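Local coordinates for protein glycerol dehydratase (Clostridium butyricum, PDB 1R9D) that is thought to dehydrate glycerol by B12-independent organic-radical chemistry, as a lyase of the pyruvate formate-lyase-like family, at residues A[637-642]-A[697-702]; A[448-453]-A[547-552]. All coordinates share one frame; numbering follows the deposited sequence.

In the fold
Along the chain from the N terminus, contact 2 closes first: residues 448-453 pair with 547-552 across 93 intervening residues, more than half of them helical. Contact 1 follows, joining 637-642 to 697-702 across a mostly non-helical connection of 54 residues, so the two loops lie in series and neither encloses the other. Their centres are about 9 Å apart and they touch: Asn697 ND2 lies 2.8 Å from Gln549 OE1, and Gly638 O 2.9 Å from Gly550 N, both probable hydrogen bonds. Together they connect the sheet holding strands 449-452 and 543-551 with the approach to strand 702-705, beside bound glycerol, whose nearest atoms lie about 3 Å from the side chains of Phe450 and Tyr640.

Contact 1: residues A[637-642]-A[697-702]; sequences PGLYPS and NGTLFN
Pro637, Leu639 and their partners Asn697, Gly698 and Leu700 are joined by three backbone hydrogen bonds. Asn697 N gives to Pro637 O at 3.0 Å. Leu639 N reaches Gly698 O at 2.7 Å and is the straightest of the three, with an N-H...O angle of 166°. Leu700 N closes the set on Leu639 O at 3.1 Å, and the same oxygen receives a CA-H...O contact from Thr699 CA at 3.4 Å. Leu639 and Thr699 thus form a single bridge between two segments that otherwise keep no regular strand structure.

The apolar contacts are split by this backbone seam. Leu639 and Thr699 lie alongside each other and point the same way, CD1 of Leu639 meeting CG2 of Thr699 at 4.1 Å, while Thr699 OG1 is bonded to His692. Tyr640 CB packs on Leu700 CB at 3.7 Å.

The aromatic contact depends on the chi1 of Tyr640, 66°, which sets CG between the backbone N and the carbonyl carbon and turns the ring back beside Asn697 and Gly698. Its edge meets carbonyl oxygens: CE2 lies 4.0 Å from Asn697 O, and Gly698 O sits next to CD2. The ring and the Asn697 amide cross with planes 39° apart. Tyr640 OH is bonded to His446 O, which also receives Asn697 ND2 alongside that nitrogen's bond to Gln549.

Asn697 O is buried without a hydrogen-bond partner in the model, so the slightly positive ring edge of Tyr640 may offer it weak electrostatic compensation. The hydroxyl bond to His446 O and the packing of CB on Leu700 are consistent with a restricted ring position for Tyr640, whose side chain borders the bound glycerol; the shared acceptor ties Asn697 to the same site.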
loop_
_atom_site.group_PDB
_atom_site.type_symbol
_atom_site.label_atom_id
_atom_site.label_comp_id
_atom_site.label_asym_id
_atom_site.label_seq_id
_atom_site.Cartn_x
_atom_site.Cartn_y
_atom_site.Cartn_z
ATOM N N PRO A 637 0.054 -10.617 -26.516
ATOM C CA PRO A 637 -0.498 -9.734 -27.545
ATOM C C PRO A 637 -1.806 -10.160 -28.196
ATOM O O PRO A 637 -2.129 -11.339 -28.276
ATOM C CB PRO A 637 0.637 -9.656 -28.557
ATOM C CG PRO A 637 1.181 -11.067 -28.519
ATOM C CD PRO A 637 1.227 -11.359 -27.027
ATOM N N GLY A 638 -2.556 -9.165 -28.654
ATOM C CA GLY A 638 -3.799 -9.413 -29.356
ATOM C C GLY A 638 -3.740 -8.552 -30.609
ATOM O O GLY A 638 -2.880 -7.674 -30.703
ATOM N N LEU A 639 -4.634 -8.805 -31.563
ATOM C CA LEU A 639 -4.690 -8.039 -32.805
ATOM C C LEU A 639 -6.152 -7.752 -33.162
ATOM O O LEU A 639 -6.730 -8.419 -34.014
ATOM C CB LEU A 639 -4.011 -8.822 -33.945
ATOM C CG LEU A 639 -2.521 -9.162 -33.783
ATOM C CD1 LEU A 639 -2.123 -10.180 -34.835
ATOM C CD2 LEU A 639 -1.666 -7.900 -33.896
ATOM N N TYR A 640 -6.750 -6.779 -32.474
ATOM C CA TYR A 640 -8.140 -6.377 -32.725
ATOM C C TYR A 640 -8.221 -4.865 -32.509
ATOM O O TYR A 640 -7.403 -4.298 -31.783
ATOM C CB TYR A 640 -9.116 -7.163 -31.840
ATOM C CG TYR A 640 -9.044 -6.918 -30.350
ATOM C CD1 TYR A 640 -9.664 -5.810 -29.776
ATOM C CD2 TYR A 640 -8.418 -7.835 -29.506
ATOM C CE1 TYR A 640 -9.669 -5.622 -28.389
ATOM C CE2 TYR A 640 -8.414 -7.660 -28.123
ATOM C CZ TYR A 640 -9.041 -6.557 -27.572
ATOM O OH TYR A 640 -9.045 -6.395 -26.203
ATOM N N PRO A 641 -9.222 -4.194 -33.106
ATOM C CA PRO A 641 -9.231 -2.748 -32.904
ATOM C C PRO A 641 -10.441 -2.034 -32.316
ATOM O O PRO A 641 -10.384 -0.817 -32.142
ATOM C CB PRO A 641 -9.013 -2.253 -34.316
ATOM C CG PRO A 641 -10.023 -3.135 -35.062
ATOM C CD PRO A 641 -9.918 -4.525 -34.364
ATOM N N SER A 642 -11.518 -2.750 -32.029
ATOM C CA SER A 642 -12.735 -2.082 -31.562
ATOM C C SER A 642 -13.031 -1.102 -32.711
ATOM O O SER A 642 -13.124 -1.529 -33.862
ATOM C CB SER A 642 -12.493 -1.327 -30.255
ATOM O OG SER A 642 -13.725 -0.852 -29.733
ATOM N N ASN A 697 -4.156 -13.216 -27.013
ATOM C CA ASN A 697 -5.150 -12.326 -26.439
ATOM C C ASN A 697 -6.230 -12.145 -27.501
ATOM O O ASN A 697 -7.200 -11.413 -27.304
ATOM C CB ASN A 697 -4.547 -10.979 -26.045
ATOM C CG ASN A 697 -5.445 -10.210 -25.093
ATOM O OD1 ASN A 697 -5.941 -10.774 -24.115
ATOM N ND2 ASN A 697 -5.655 -8.923 -25.366
ATOM N N GLY A 698 -6.042 -12.817 -28.636
ATOM C CA GLY A 698 -7.029 -12.783 -29.704
ATOM C C GLY A 698 -6.771 -11.963 -30.959
ATOM O O GLY A 698 -6.117 -10.927 -30.921
ATOM N N THR A 699 -7.286 -12.450 -32.082
ATOM C CA THR A 699 -7.162 -11.744 -33.355
ATOM C C THR A 699 -8.577 -11.652 -33.912
ATOM O O THR A 699 -9.400 -12.535 -33.670
ATOM C CB THR A 699 -6.246 -12.490 -34.359
ATOM O OG1 THR A 699 -6.899 -13.676 -34.823
ATOM C CG2 THR A 699 -4.928 -12.871 -33.697
ATOM N N LEU A 700 -8.862 -10.588 -34.654
ATOM C CA LEU A 700 -10.205 -10.382 -35.187
ATOM C C LEU A 700 -10.244 -10.284 -36.712
ATOM O O LEU A 700 -9.534 -9.478 -37.312
ATOM C CB LEU A 700 -10.790 -9.115 -34.557
ATOM C CG LEU A 700 -12.251 -8.736 -34.819
ATOM C CD1 LEU A 700 -12.789 -8.002 -33.613
ATOM C CD2 LEU A 700 -12.350 -7.877 -36.064
ATOM N N PHE A 701 -11.101 -11.093 -37.322
ATOM C CA PHE A 701 -11.237 -11.119 -38.775
ATOM C C PHE A 701 -12.673 -10.802 -39.212
ATOM O O PHE A 701 -13.600 -11.541 -38.898
ATOM C CB PHE A 701 -10.787 -12.500 -39.277
ATOM C CG PHE A 701 -10.851 -12.674 -40.773
ATOM C CD1 PHE A 701 -10.737 -11.584 -41.632
ATOM C CD2 PHE A 701 -10.982 -13.947 -41.322
ATOM C CE1 PHE A 701 -10.754 -11.760 -43.022
ATOM C CE2 PHE A 701 -10.996 -14.135 -42.713
ATOM C CZ PHE A 701 -10.883 -13.040 -43.558
ATOM N N ASN A 702 -12.839 -9.687 -39.925
ATOM C CA ASN A 702 -14.149 -9.248 -40.423
ATOM C C ASN A 702 -14.312 -9.534 -41.909
ATOM O O ASN A 702 -13.391 -9.301 -42.692
ATOM C CB ASN A 702 -14.321 -7.729 -40.284
ATOM C CG ASN A 702 -14.973 -7.305 -38.985
ATOM O OD1 ASN A 702 -15.927 -7.924 -38.513
ATOM N ND2 ASN A 702 -14.477 -6.209 -38.419
#

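Contact 2: residues A[448-453]-A[547-552]; sequences SAFFNL and GPQGVG
Phe450 and Gln549 share a torsion, CG anti to the carbonyl carbon (chi1 -76° in Phe450), which stands the Phe450 ring off the sheet face that Gln549 and Val551 also share, with CD2 3.8 Å from Gln549 CB and 4.0 Å from Val551 CG2. A bend at chi2 of Gln549, 41°, folds its amide back along its own strand, nearly perpendicular to that ring. NE2 then donates to Gly547 O at 2.9 Å, while Ser448 N reaches this oxygen at 3.0 Å from the opposite face. Asp447 OD1 also receives NE2, and OE1 is held from contact 1 by Asn697, so the amide's rotation is defined at both ends.

An alternating ladder shows the parallel pairing: Gln549 N to Ala449 O at 2.8 Å, Phe451 N to Gln549 O at 2.6 Å, Val551 N to Phe451 O at 2.8 Å and Leu453 N to Val551 O at 2.9 Å.

Phe451 and Pro548 face helix 484-516, whereas Val551 and Phe450, next to bound glycerol, face helix 644-650. These neighbouring strands of the pyruvate formate-lyase-like mixed sheet run straight into helices 453-461 and 553-569, N-capped by Asn452 and Gly552; Asn452 OD1 caps Arg455 N while ND2 bonds to Thr652 OG1.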
loop_
_atom_site.group_PDB
_atom_site.type_symbol
_atom_site.label_atom_id
_atom_site.label_comp_id
_atom_site.label_asym_id
_atom_site.label_seq_id
_atom_site.Cartn_x
_atom_site.Cartn_y
_atom_site.Cartn_z
ATOM N N SER A 448 -5.731 -3.917 -22.294
ATOM C CA SER A 448 -4.917 -2.955 -21.571
ATOM C C SER A 448 -4.370 -1.803 -22.408
ATOM O O SER A 448 -3.873 -0.823 -21.855
ATOM C CB SER A 448 -3.760 -3.683 -20.883
ATOM O OG SER A 448 -2.844 -4.211 -21.831
ATOM N N ALA A 449 -4.458 -1.909 -23.732
ATOM C CA ALA A 449 -3.954 -0.844 -24.597
ATOM C C ALA A 449 -4.156 -1.127 -26.081
ATOM O O ALA A 449 -4.409 -2.262 -26.477
ATOM C CB ALA A 449 -2.472 -0.626 -24.332
ATOM N N PHE A 450 -4.069 -0.070 -26.886
ATOM C CA PHE A 450 -4.153 -0.185 -28.344
ATOM C C PHE A 450 -2.836 0.415 -28.824
ATOM O O PHE A 450 -2.420 1.478 -28.351
ATOM C CB PHE A 450 -5.334 0.603 -28.926
ATOM C CG PHE A 450 -6.669 -0.058 -28.723
ATOM C CD1 PHE A 450 -7.600 0.491 -27.852
ATOM C CD2 PHE A 450 -6.995 -1.223 -29.410
ATOM C CE1 PHE A 450 -8.846 -0.111 -27.669
ATOM C CE2 PHE A 450 -8.234 -1.834 -29.235
ATOM C CZ PHE A 450 -9.162 -1.274 -28.361
ATOM N N PHE A 451 -2.187 -0.270 -29.758
ATOM C CA PHE A 451 -0.885 0.142 -30.282
ATOM C C PHE A 451 -0.972 0.307 -31.801
ATOM O O PHE A 451 -1.408 -0.603 -32.498
ATOM C CB PHE A 451 0.140 -0.937 -29.923
ATOM C CG PHE A 451 1.559 -0.572 -30.231
ATOM C CD1 PHE A 451 2.377 -0.018 -29.250
ATOM C CD2 PHE A 451 2.094 -0.822 -31.492
ATOM C CE1 PHE A 451 3.712 0.276 -29.515
ATOM C CE2 PHE A 451 3.431 -0.531 -31.771
ATOM C CZ PHE A 451 4.242 0.018 -30.783
ATOM N N ASN A 452 -0.559 1.467 -32.301
ATOM C CA ASN A 452 -0.618 1.761 -33.736
ATOM C C ASN A 452 0.604 1.236 -34.487
ATOM O O ASN A 452 1.658 1.867 -34.495
ATOM C CB ASN A 452 -0.735 3.276 -33.951
ATOM C CG ASN A 452 -1.061 3.637 -35.388
ATOM O OD1 ASN A 452 -0.694 2.919 -36.321
ATOM N ND2 ASN A 452 -1.743 4.766 -35.575
ATOM N N LEU A 453 0.453 0.078 -35.124
ATOM C CA LEU A 453 1.546 -0.529 -35.878
ATOM C C LEU A 453 1.981 0.326 -37.067
ATOM O O LEU A 453 3.165 0.365 -37.410
ATOM C CB LEU A 453 1.131 -1.911 -36.375
ATOM C CG LEU A 453 0.757 -2.958 -35.325
ATOM C CD1 LEU A 453 0.140 -4.159 -36.035
ATOM C CD2 LEU A 453 1.988 -3.364 -34.516
ATOM N N GLY A 547 -3.049 -7.786 -21.603
ATOM C CA GLY A 547 -3.158 -7.884 -23.053
ATOM C C GLY A 547 -3.344 -6.628 -23.890
ATOM O O GLY A 547 -4.450 -6.088 -23.968
ATOM N N PRO A 548 -2.268 -6.143 -24.529
ATOM C CA PRO A 548 -2.265 -4.950 -25.382
ATOM C C PRO A 548 -2.470 -5.340 -26.855
ATOM O O PRO A 548 -1.946 -6.358 -27.313
ATOM C CB PRO A 548 -0.898 -4.350 -25.102
ATOM C CG PRO A 548 -0.036 -5.589 -24.999
ATOM C CD PRO A 548 -0.888 -6.556 -24.200
ATOM N N GLN A 549 -3.222 -4.517 -27.588
ATOM C CA GLN A 549 -3.572 -4.779 -28.992
ATOM C C GLN A 549 -2.786 -4.060 -30.074
ATOM O O GLN A 549 -2.523 -2.860 -29.975
ATOM C CB GLN A 549 -5.049 -4.438 -29.221
ATOM C CG GLN A 549 -6.037 -5.484 -28.775
ATOM C CD GLN A 549 -5.652 -6.105 -27.457
ATOM O OE1 GLN A 549 -5.010 -7.152 -27.422
ATOM N NE2 GLN A 549 -6.029 -5.452 -26.361
ATOM N N GLY A 550 -2.441 -4.802 -31.125
ATOM C CA GLY A 550 -1.752 -4.211 -32.255
ATOM C C GLY A 550 -2.817 -3.879 -33.289
ATOM O O GLY A 550 -3.704 -4.695 -33.555
ATOM N N VAL A 551 -2.746 -2.679 -33.860
ATOM C CA VAL A 551 -3.713 -2.235 -34.861
ATOM C C VAL A 551 -3.001 -1.829 -36.149
ATOM O O VAL A 551 -2.030 -1.078 -36.108
ATOM C CB VAL A 551 -4.514 -1.019 -34.344
ATOM C CG1 VAL A 551 -5.564 -0.597 -35.374
ATOM C CG2 VAL A 551 -5.164 -1.370 -33.006
ATOM N N GLY A 552 -3.480 -2.346 -37.281
ATOM C CA GLY A 552 -2.902 -2.010 -38.574
ATOM C C GLY A 552 -2.124 -3.115 -39.273
ATOM O O GLY A 552 -1.212 -2.832 -40.054
#